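Local structure of 5'-Methylthioadenosine Nucleosidase (Arabidopsis thaliana, 2H8G) at residues Phe131-Val136 with Ala196-Met201. The protein belongs to the phosphorylase superfamily of nucleosidases and related enzymes, and holds adenine in a pocket of its mixed alpha/beta fold. Sequence-based numbering, arbitrary orientation.
With ADE (adenine), chain C.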
# COMPACT_ATOMS: atom_id res chain seq x y z
N PHE A 131 -22.34 -8.01 -2.12
CA PHE A 131 -21.66 -9.30 -2.05
C PHE A 131 -20.83 -9.53 -0.79
O PHE A 131 -20.27 -8.60 -0.21
CB PHE A 131 -20.69 -9.45 -3.23
CG PHE A 131 -21.32 -9.89 -4.51
CD1 PHE A 131 -22.11 -9.02 -5.26
CD2 PHE A 131 -21.08 -11.17 -5.00
CE1 PHE A 131 -22.65 -9.43 -6.48
CE2 PHE A 131 -21.61 -11.58 -6.21
CZ PHE A 131 -22.40 -10.71 -6.95
N LEU A 132 -20.74 -10.80 -0.41
CA LEU A 132 -19.91 -11.22 0.70
C LEU A 132 -18.76 -11.86 -0.09
O LEU A 132 -19.00 -12.74 -0.92
CB LEU A 132 -20.61 -12.29 1.55
CG LEU A 132 -19.91 -12.70 2.84
CD1 LEU A 132 -19.81 -11.50 3.78
CD2 LEU A 132 -20.69 -13.82 3.49
N VAL A 133 -17.53 -11.44 0.14
CA VAL A 133 -16.39 -11.97 -0.61
C VAL A 133 -15.84 -13.30 -0.08
O VAL A 133 -15.66 -13.46 1.12
CB VAL A 133 -15.25 -10.93 -0.66
CG1 VAL A 133 -14.01 -11.54 -1.30
CG2 VAL A 133 -15.70 -9.71 -1.44
N SER A 134 -15.54 -14.23 -0.99
CA SER A 134 -14.98 -15.53 -0.63
C SER A 134 -13.47 -15.43 -0.44
O SER A 134 -12.94 -15.79 0.61
CB SER A 134 -15.30 -16.57 -1.72
OG SER A 134 -14.93 -16.11 -3.00
N ASP A 135 -12.78 -14.96 -1.47
CA ASP A 135 -11.34 -14.76 -1.40
C ASP A 135 -10.99 -13.53 -2.22
O ASP A 135 -11.83 -13.01 -2.97
CB ASP A 135 -10.55 -15.98 -1.89
CG ASP A 135 -10.99 -16.48 -3.25
OD1 ASP A 135 -11.54 -15.68 -4.04
OD2 ASP A 135 -10.77 -17.67 -3.54
N VAL A 136 -9.76 -13.05 -2.08
CA VAL A 136 -9.35 -11.84 -2.77
C VAL A 136 -7.96 -11.96 -3.37
O VAL A 136 -7.11 -12.67 -2.86
CB VAL A 136 -9.40 -10.65 -1.78
CG1 VAL A 136 -8.40 -10.88 -0.65
CG2 VAL A 136 -9.14 -9.36 -2.52
N ALA A 196 -12.62 -13.52 -11.15
CA ALA A 196 -13.21 -12.61 -10.18
C ALA A 196 -14.61 -12.19 -10.61
O ALA A 196 -14.90 -12.11 -11.80
CB ALA A 196 -12.33 -11.37 -10.02
N THR A 197 -15.47 -11.93 -9.63
CA THR A 197 -16.82 -11.47 -9.91
C THR A 197 -16.87 -9.98 -9.64
O THR A 197 -17.65 -9.25 -10.25
CB THR A 197 -17.86 -12.14 -8.98
OG1 THR A 197 -17.93 -13.54 -9.28
CG2 THR A 197 -19.23 -11.51 -9.16
N LEU A 198 -16.00 -9.53 -8.73
CA LEU A 198 -15.95 -8.13 -8.30
C LEU A 198 -14.58 -7.49 -8.48
O LEU A 198 -13.55 -8.17 -8.41
CB LEU A 198 -16.33 -8.05 -6.83
CG LEU A 198 -17.55 -8.86 -6.40
CD1 LEU A 198 -17.56 -9.01 -4.89
CD2 LEU A 198 -18.83 -8.20 -6.90
N LYS A 199 -14.57 -6.17 -8.66
CA LYS A 199 -13.35 -5.41 -8.87
C LYS A 199 -13.37 -4.16 -8.00
O LYS A 199 -14.34 -3.40 -8.01
CB LYS A 199 -13.24 -5.02 -10.35
CG LYS A 199 -12.04 -4.17 -10.73
CD LYS A 199 -12.10 -3.79 -12.22
CE LYS A 199 -10.90 -2.97 -12.64
NZ LYS A 199 -10.84 -1.66 -11.93
N ASP A 200 -12.30 -3.95 -7.23
CA ASP A 200 -12.24 -2.77 -6.36
C ASP A 200 -10.82 -2.22 -6.29
O ASP A 200 -9.95 -2.61 -7.07
CB ASP A 200 -12.75 -3.08 -4.96
CG ASP A 200 -11.73 -3.81 -4.11
OD1 ASP A 200 -11.81 -3.72 -2.86
OD2 ASP A 200 -10.85 -4.48 -4.69
N MET A 201 -10.58 -1.31 -5.34
CA MET A 201 -9.28 -0.69 -5.22
C MET A 201 -8.60 -0.81 -3.86
O MET A 201 -7.53 -0.24 -3.66
CB MET A 201 -9.38 0.79 -5.61
CG MET A 201 -9.77 1.01 -7.06
SD MET A 201 -10.23 2.71 -7.46
CE MET A 201 -8.69 3.53 -7.24
N9 ADE C . -15.28 0.94 -7.48
C8 ADE C . -16.49 1.02 -8.09
N7 ADE C . -16.48 0.53 -9.36
C5 ADE C . -15.19 0.13 -9.55
C6 ADE C . -14.49 -0.48 -10.65
N6 ADE C . -15.10 -0.75 -11.80
N1 ADE C . -13.11 -0.77 -10.48
C2 ADE C . -12.49 -0.48 -9.29
N3 ADE C . -13.09 0.10 -8.19
C4 ADE C . -14.43 0.37 -8.39
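The nearest CA atoms across the contact, those of F131 and L198, are 8.5 Å apart, and strands 130-138 and 198-200, both part of the mixed sheet of this phosphorylase-superfamily fold, touch here through side chains. How a branched aliphatic residue can serve two neighbours at once is well illustrated by L198. Its CD2 methyl sits over one face of the F131 ring in a CH-pi contact, 3.9 Å from the ring centroid and 16° off the normal. The other methyl, CD1, lies against the root of the same side chain, 3.6 Å from F131 CB, and also reaches V133 CG2 at 4.0 Å. F131 has CG anti to its carbonyl carbon and beside the backbone N (chi1 -82°), and the CE2 and CZ end of its ring meets T197 as well, where the threonine methyl CG2 approaches obliquely, 3.8 Å from CE2. F131, V133, T197 and L198 are all buried, and V223 of strand 217-226 packs on both F131 and L198. Beyond L198 the strand enters the adenine pocket. D200, salt-bridged to K221 and hydrogen-bonded to T177, passes its CA 3.5 Å from adenine N3. The side chain of K199 runs out extended, then bends at its last torsion (chi4 -63°), and its NZ donates a 2.8 Å hydrogen bond to adenine N1.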